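Local coordinates for protein PAN2-PAN3 deadenylation complex catalytic subunit pan2 (Neurospora crassa, PDB 4CZW) that probably serves as the catalytic exonuclease subunit of the Pan2-Pan3 complex, shortening the poly(A) tails of messenger RNA to release 5'-AMP, at residues 2-13 and 375-385. Numbering follows the deposited sequence.
Sequences HWSLRPEAPPEY and VEALTFNAAWK
Glu376, Ser4, Tyr13 and Lys385 join in a hydrogen-bonded network, an instructive case of a largely buried carboxylate satisfied from several directions. Glu376 OE1 accepts Ser4 N through its syn lone pair (3.0 Å). The other oxygen, OE2, takes two hydroxyls: Tyr13 OH at 2.7 Å on the anti lone pair, and Ser4 OG at 2.6 Å from above the carboxylate plane. Both hydroxyls accept from Lys385 NZ, which is 2.7 Å from Ser4 OG and also donates to Thr379 O. The fully extended lysine chain carries its ammonium group here, and the positive charge probably helps keep the glutamate ionised.

Beside this network, Trp384 lays one indole face against the backbone at Glu8 and Ala9. With chi1 at 60°, CG stands between backbone N and carbonyl carbon, turning the indole toward residues 6-13, and NE1 donates almost straight to Arg6 O (2.7 Å, 167°). Ala9 CA rests over the centre of the six-membered ring in a CH-pi contact, while Asn381 CB and Lys385 CB back the opposite face. The indole edge points at the face of Tyr13, a T-shaped pair with planes 66° apart. Were Trp384 replaced by an alanine, Arg6 O would probably lose its indole donor and a gap open under Ala9 and against the face of Tyr13.

Asn381 ND2 donates to Ser4 O (3.1 Å), and its OD1 accepts from Ala383 N. Together these contacts hold the construct's first residues against the USP-like fold, a probable scaffold, at the Asx turn and classic beta bulge leading into strand 385-394.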
ATOM      1  N   HIS A   2      -0.531  31.301   1.014  1.00 74.51           N
ATOM      2  CA  HIS A   2      -0.349  29.869   1.249  1.00 67.91           C
ATOM      3  C   HIS A   2       1.106  29.447   1.031  1.00 57.28           C
ATOM      4  O   HIS A   2       1.905  30.203   0.474  1.00 53.45           O
ATOM      5  CB  HIS A   2      -1.288  29.052   0.356  1.00 69.91           C
ATOM      6  CG  HIS A   2      -1.344  29.522  -1.064  1.00 80.56           C
ATOM      7  ND1 HIS A   2      -2.169  30.546  -1.477  1.00 82.83           N
ATOM      8  CD2 HIS A   2      -0.692  29.093  -2.171  1.00 67.19           C
ATOM      9  CE1 HIS A   2      -2.015  30.734  -2.775  1.00 77.72           C
ATOM     10  NE2 HIS A   2      -1.125  29.867  -3.221  1.00 64.62           N
ATOM     11  N   TRP A   3       1.431  28.232   1.469  1.00 46.32           N
ATOM     12  CA  TRP A   3       2.807  27.745   1.545  1.00 48.56           C
ATOM     13  C   TRP A   3       3.552  27.692   0.211  1.00 47.79           C
ATOM     14  O   TRP A   3       4.748  27.975   0.158  1.00 44.27           O
ATOM     15  CB  TRP A   3       2.817  26.353   2.184  1.00 46.98           C
ATOM     16  CG  TRP A   3       2.229  26.317   3.563  1.00 55.26           C
ATOM     17  CD1 TRP A   3       2.278  27.307   4.501  1.00 51.21           C
ATOM     18  CD2 TRP A   3       1.489  25.241   4.154  1.00 50.85           C
ATOM     19  NE1 TRP A   3       1.621  26.909   5.642  1.00 55.85           N
ATOM     20  CE2 TRP A   3       1.126  25.644   5.455  1.00 46.35           C
ATOM     21  CE3 TRP A   3       1.101  23.971   3.710  1.00 44.56           C
ATOM     22  CZ2 TRP A   3       0.394  24.824   6.316  1.00 39.42           C
ATOM     23  CZ3 TRP A   3       0.375  23.159   4.566  1.00 50.31           C
ATOM     24  CH2 TRP A   3       0.029  23.589   5.853  1.00 48.53           C
ATOM     25  N   SER A   4       2.852  27.328  -0.860  1.00 50.55           N
ATOM     26  CA  SER A   4       3.494  27.138  -2.158  1.00 48.42           C
ATOM     27  C   SER A   4       3.987  28.439  -2.791  1.00 43.95           C
ATOM     28  O   SER A   4       4.684  28.414  -3.808  1.00 54.80           O
ATOM     29  CB  SER A   4       2.537  26.433  -3.120  1.00 54.70           C
ATOM     30  OG  SER A   4       2.292  25.101  -2.703  1.00 53.34           O
ATOM     31  N   LEU A   5       3.625  29.569  -2.192  1.00 44.33           N
ATOM     32  CA  LEU A   5       4.035  30.872  -2.704  1.00 48.70           C
ATOM     33  C   LEU A   5       5.401  31.281  -2.161  1.00 46.12           C
ATOM     34  O   LEU A   5       5.991  32.257  -2.620  1.00 50.48           O
ATOM     35  CB  LEU A   5       2.995  31.936  -2.352  1.00 50.01           C
ATOM     36  CG  LEU A   5       1.601  31.752  -2.950  1.00 55.07           C
ATOM     37  CD1 LEU A   5       0.703  32.921  -2.579  1.00 62.91           C
ATOM     38  CD2 LEU A   5       1.685  31.594  -4.460  1.00 48.51           C
ATOM     39  N   ARG A   6       5.899  30.534  -1.182  1.00 34.69           N
ATOM     40  CA  ARG A   6       7.194  30.828  -0.578  1.00 40.63           C
ATOM     41  C   ARG A   6       8.341  30.462  -1.519  1.00 45.16           C
ATOM     42  O   ARG A   6       8.252  29.485  -2.262  1.00 44.12           O
ATOM     43  CB  ARG A   6       7.341  30.090   0.756  1.00 47.07           C
ATOM     44  CG  ARG A   6       6.207  30.328   1.757  1.00 41.33           C
ATOM     45  CD  ARG A   6       6.263  31.709   2.405  1.00 42.28           C
ATOM     46  NE  ARG A   6       5.769  32.760   1.520  1.00 52.89           N
ATOM     47  CZ  ARG A   6       4.488  33.086   1.385  1.00 51.99           C
ATOM     48  NH1 ARG A   6       3.559  32.443   2.080  1.00 52.30           N
ATOM     49  NH2 ARG A   6       4.135  34.056   0.553  1.00 46.56           N
ATOM     50  N   PRO A   7       9.429  31.249  -1.486  1.00 42.96           N
ATOM     51  CA  PRO A   7      10.586  31.012  -2.358  1.00 44.53           C
ATOM     52  C   PRO A   7      11.308  29.710  -2.031  1.00 41.44           C
ATOM     53  O   PRO A   7      12.032  29.177  -2.873  1.00 47.78           O
ATOM     54  CB  PRO A   7      11.487  32.220  -2.079  1.00 43.61           C
ATOM     55  CG  PRO A   7      11.100  32.670  -0.711  1.00 38.95           C
ATOM     56  CD  PRO A   7       9.623  32.425  -0.622  1.00 35.73           C
ATOM     57  N   GLU A   8      11.113  29.212  -0.816  1.00 48.28           N
ATOM     58  CA  GLU A   8      11.699  27.946  -0.400  1.00 46.38           C
ATOM     59  C   GLU A   8      10.637  27.069   0.247  1.00 42.40           C
ATOM     60  O   GLU A   8       9.589  27.560   0.663  1.00 47.92           O
ATOM     61  CB  GLU A   8      12.860  28.175   0.568  1.00 48.22           C
ATOM     62  CG  GLU A   8      14.080  28.817  -0.067  1.00 63.99           C
ATOM     63  CD  GLU A   8      15.160  29.136   0.947  1.00 83.19           C
ATOM     64  OE1 GLU A   8      14.818  29.408   2.117  1.00 72.68           O
ATOM     65  OE2 GLU A   8      16.352  29.116   0.573  1.00 80.41           O
ATOM     66  N   ALA A   9      10.915  25.772   0.327  1.00 40.89           N
ATOM     67  CA  ALA A   9       9.984  24.826   0.925  1.00 45.28           C
ATOM     68  C   ALA A   9       9.813  25.088   2.417  1.00 50.39           C
ATOM     69  O   ALA A   9      10.778  25.014   3.178  1.00 49.32           O
ATOM     70  CB  ALA A   9      10.455  23.401   0.690  1.00 36.49           C
ATOM     71  N   PRO A  10       8.579  25.403   2.839  1.00 50.64           N
ATOM     72  CA  PRO A  10       8.255  25.584   4.258  1.00 55.90           C
ATOM     73  C   PRO A  10       8.461  24.283   5.030  1.00 56.45           C
ATOM     74  O   PRO A  10       8.522  23.223   4.406  1.00 57.75           O
ATOM     75  CB  PRO A  10       6.774  25.989   4.233  1.00 55.53           C
ATOM     76  CG  PRO A  10       6.531  26.486   2.848  1.00 50.42           C
ATOM     77  CD  PRO A  10       7.412  25.650   1.977  1.00 47.89           C
ATOM     78  N   PRO A  11       8.571  24.358   6.368  1.00 63.97           N
ATOM     79  CA  PRO A  11       8.754  23.159   7.197  1.00 58.14           C
ATOM     80  C   PRO A  11       7.675  22.099   6.971  1.00 51.78           C
ATOM     81  O   PRO A  11       7.927  20.916   7.198  1.00 52.71           O
ATOM     82  CB  PRO A  11       8.689  23.706   8.631  1.00 48.26           C
ATOM     83  CG  PRO A  11       8.108  25.085   8.510  1.00 48.60           C
ATOM     84  CD  PRO A  11       8.564  25.584   7.182  1.00 59.05           C
ATOM     85  N   GLU A  12       6.497  22.519   6.519  1.00 42.83           N
ATOM     86  CA  GLU A  12       5.412  21.590   6.225  1.00 45.88           C
ATOM     87  C   GLU A  12       5.736  20.710   5.018  1.00 52.21           C
ATOM     88  O   GLU A  12       5.165  19.632   4.855  1.00 46.93           O
ATOM     89  CB  GLU A  12       4.104  22.350   5.977  1.00 40.34           C
ATOM     90  CG  GLU A  12       3.551  23.091   7.191  1.00 49.50           C
ATOM     91  CD  GLU A  12       4.177  24.460   7.394  1.00 54.56           C
ATOM     92  OE1 GLU A  12       5.249  24.728   6.809  1.00 57.59           O
ATOM     93  OE2 GLU A  12       3.592  25.275   8.139  1.00 65.56           O
ATOM     94  N   TYR A  13       6.655  21.175   4.177  1.00 44.59           N
ATOM     95  CA  TYR A  13       7.027  20.450   2.965  1.00 44.28           C
ATOM     96  C   TYR A  13       8.411  19.816   3.055  1.00 48.35           C
ATOM     97  O   TYR A  13       8.812  19.073   2.162  1.00 44.44           O
ATOM     98  CB  TYR A  13       6.977  21.378   1.749  1.00 45.62           C
ATOM     99  CG  TYR A  13       5.609  21.514   1.120  1.00 48.24           C
ATOM    100  CD1 TYR A  13       5.141  20.566   0.220  1.00 43.09           C
ATOM    101  CD2 TYR A  13       4.792  22.597   1.414  1.00 46.98           C
ATOM    102  CE1 TYR A  13       3.895  20.687  -0.363  1.00 44.28           C
ATOM    103  CE2 TYR A  13       3.543  22.727   0.837  1.00 44.43           C
ATOM    104  CZ  TYR A  13       3.099  21.770  -0.051  1.00 48.32           C
ATOM    105  OH  TYR A  13       1.857  21.895  -0.628  1.00 41.71           O
ATOM    106  N   VAL A 375      -6.462  25.473  -3.786  1.00 39.78           N
ATOM    107  CA  VAL A 375      -5.477  26.363  -4.389  1.00 46.36           C
ATOM    108  C   VAL A 375      -4.057  25.889  -4.107  1.00 42.20           C
ATOM    109  O   VAL A 375      -3.253  25.735  -5.026  1.00 39.80           O
ATOM    110  CB  VAL A 375      -5.640  27.807  -3.876  1.00 45.88           C
ATOM    111  CG1 VAL A 375      -4.481  28.674  -4.340  1.00 49.40           C
ATOM    112  CG2 VAL A 375      -6.968  28.387  -4.337  1.00 42.00           C
ATOM    113  N   GLU A 376      -3.761  25.653  -2.833  1.00 48.62           N
ATOM    114  CA  GLU A 376      -2.449  25.177  -2.409  1.00 49.14           C
ATOM    115  C   GLU A 376      -2.092  23.845  -3.062  1.00 43.70           C
ATOM    116  O   GLU A 376      -0.949  23.624  -3.462  1.00 45.27           O
ATOM    117  CB  GLU A 376      -2.402  25.047  -0.884  1.00 46.33           C
ATOM    118  CG  GLU A 376      -1.175  24.328  -0.343  1.00 35.81           C
ATOM    119  CD  GLU A 376       0.110  25.107  -0.552  1.00 47.50           C
ATOM    120  OE1 GLU A 376       0.040  26.330  -0.796  1.00 51.01           O
ATOM    121  OE2 GLU A 376       1.194  24.493  -0.473  1.00 47.39           O
ATOM    122  N   ALA A 377      -3.080  22.962  -3.170  1.00 43.34           N
ATOM    123  CA  ALA A 377      -2.876  21.652  -3.778  1.00 48.11           C
ATOM    124  C   ALA A 377      -2.635  21.767  -5.279  1.00 48.69           C
ATOM    125  O   ALA A 377      -1.993  20.906  -5.882  1.00 46.85           O
ATOM    126  CB  ALA A 377      -4.070  20.753  -3.503  1.00 37.67           C
ATOM    127  N   LEU A 378      -3.153  22.834  -5.878  1.00 43.81           N
ATOM    128  CA  LEU A 378      -3.012  23.050  -7.314  1.00 39.02           C
ATOM    129  C   LEU A 378      -2.061  24.204  -7.614  1.00 42.21           C
ATOM    130  O   LEU A 378      -2.052  24.740  -8.721  1.00 46.98           O
ATOM    131  CB  LEU A 378      -4.380  23.311  -7.949  1.00 34.20           C
ATOM    132  CG  LEU A 378      -5.409  22.191  -7.784  1.00 41.82           C
ATOM    133  CD1 LEU A 378      -6.719  22.550  -8.471  1.00 34.41           C
ATOM    134  CD2 LEU A 378      -4.862  20.875  -8.315  1.00 43.08           C
ATOM    135  N   THR A 379      -1.265  24.584  -6.619  1.00 42.08           N
ATOM    136  CA  THR A 379      -0.253  25.619  -6.801  1.00 42.11           C
ATOM    137  C   THR A 379       1.134  24.991  -6.847  1.00 44.86           C
ATOM    138  O   THR A 379       1.484  24.176  -5.994  1.00 45.91           O
ATOM    139  CB  THR A 379      -0.298  26.669  -5.674  1.00 46.99           C
ATOM    140  OG1 THR A 379      -1.612  27.236  -5.597  1.00 55.53           O
ATOM    141  CG2 THR A 379       0.712  27.777  -5.934  1.00 39.47           C
ATOM    142  N   PHE A 380       1.922  25.370  -7.848  1.00 41.53           N
ATOM    143  CA  PHE A 380       3.270  24.837  -7.995  1.00 40.22           C
ATOM    144  C   PHE A 380       4.299  25.960  -8.100  1.00 37.29           C
ATOM    145  O   PHE A 380       3.989  27.063  -8.548  1.00 36.52           O
ATOM    146  CB  PHE A 380       3.349  23.918  -9.215  1.00 38.71           C
ATOM    147  CG  PHE A 380       2.410  22.746  -9.147  1.00 44.57           C
ATOM    148  CD1 PHE A 380       2.702  21.653  -8.349  1.00 43.52           C
ATOM    149  CD2 PHE A 380       1.232  22.740  -9.878  1.00 46.47           C
ATOM    150  CE1 PHE A 380       1.840  20.573  -8.281  1.00 39.88           C
ATOM    151  CE2 PHE A 380       0.366  21.662  -9.815  1.00 45.89           C
ATOM    152  CZ  PHE A 380       0.670  20.579  -9.015  1.00 43.38           C
ATOM    153  N   ASN A 381       5.524  25.668  -7.676  1.00 40.17           N
ATOM    154  CA  ASN A 381       6.584  26.664  -7.629  1.00 38.14           C
ATOM    155  C   ASN A 381       7.792  26.210  -8.441  1.00 44.04           C
ATOM    156  O   ASN A 381       8.326  25.125  -8.218  1.00 44.49           O
ATOM    157  CB  ASN A 381       6.985  26.935  -6.177  1.00 36.85           C
ATOM    158  CG  ASN A 381       7.811  28.200  -6.017  1.00 39.50           C
ATOM    159  OD1 ASN A 381       8.762  28.436  -6.762  1.00 44.76           O
ATOM    160  ND2 ASN A 381       7.448  29.020  -5.039  1.00 46.76           N
ATOM    161  N   ALA A 382       8.227  27.050  -9.375  1.00 40.31           N
ATOM    162  CA  ALA A 382       9.330  26.710 -10.270  1.00 39.76           C
ATOM    163  C   ALA A 382      10.655  26.546  -9.530  1.00 47.14           C
ATOM    164  O   ALA A 382      11.616  26.003 -10.075  1.00 50.75           O
ATOM    165  CB  ALA A 382       9.468  27.768 -11.355  1.00 42.24           C
ATOM    166  N   ALA A 383      10.699  27.016  -8.288  1.00 48.35           N
ATOM    167  CA  ALA A 383      11.929  26.999  -7.506  1.00 38.13           C
ATOM    168  C   ALA A 383      12.130  25.685  -6.758  1.00 46.00           C
ATOM    169  O   ALA A 383      13.261  25.220  -6.614  1.00 45.50           O
ATOM    170  CB  ALA A 383      11.943  28.161  -6.532  1.00 44.56           C
ATOM    171  N   TRP A 384      11.040  25.083  -6.286  1.00 41.94           N
ATOM    172  CA  TRP A 384      11.159  23.897  -5.443  1.00 39.84           C
ATOM    173  C   TRP A 384       9.986  22.914  -5.532  1.00 39.54           C
ATOM    174  O   TRP A 384      10.141  21.738  -5.202  1.00 45.81           O
ATOM    175  CB  TRP A 384      11.351  24.321  -3.983  1.00 43.09           C
ATOM    176  CG  TRP A 384      10.228  25.148  -3.426  1.00 37.50           C
ATOM    177  CD1 TRP A 384      10.102  26.505  -3.479  1.00 39.03           C
ATOM    178  CD2 TRP A 384       9.078  24.666  -2.720  1.00 37.74           C
ATOM    179  NE1 TRP A 384       8.942  26.899  -2.855  1.00 40.08           N
ATOM    180  CE2 TRP A 384       8.295  25.788  -2.381  1.00 40.14           C
ATOM    181  CE3 TRP A 384       8.632  23.395  -2.347  1.00 32.66           C
ATOM    182  CZ2 TRP A 384       7.094  25.676  -1.685  1.00 40.67           C
ATOM    183  CZ3 TRP A 384       7.440  23.286  -1.656  1.00 36.54           C
ATOM    184  CH2 TRP A 384       6.684  24.420  -1.333  1.00 42.34           C
ATOM    185  N   LYS A 385       8.819  23.378  -5.972  1.00 41.89           N
ATOM    186  CA  LYS A 385       7.643  22.510  -5.990  1.00 35.88           C
ATOM    187  C   LYS A 385       7.155  22.190  -7.401  1.00 44.91           C
ATOM    188  O   LYS A 385       6.538  23.028  -8.058  1.00 41.89           O
ATOM    189  CB  LYS A 385       6.503  23.137  -5.184  1.00 35.46           C
ATOM    190  CG  LYS A 385       5.356  22.178  -4.915  1.00 32.02           C
ATOM    191  CD  LYS A 385       4.167  22.872  -4.282  1.00 30.44           C
ATOM    192  CE  LYS A 385       3.008  21.909  -4.106  1.00 33.86           C
ATOM    193  NZ  LYS A 385       1.772  22.613  -3.674  1.00 43.07           N
TER
HETATM  194  O   HOH W   1       8.126  31.821  -4.396  1.00 40.12           O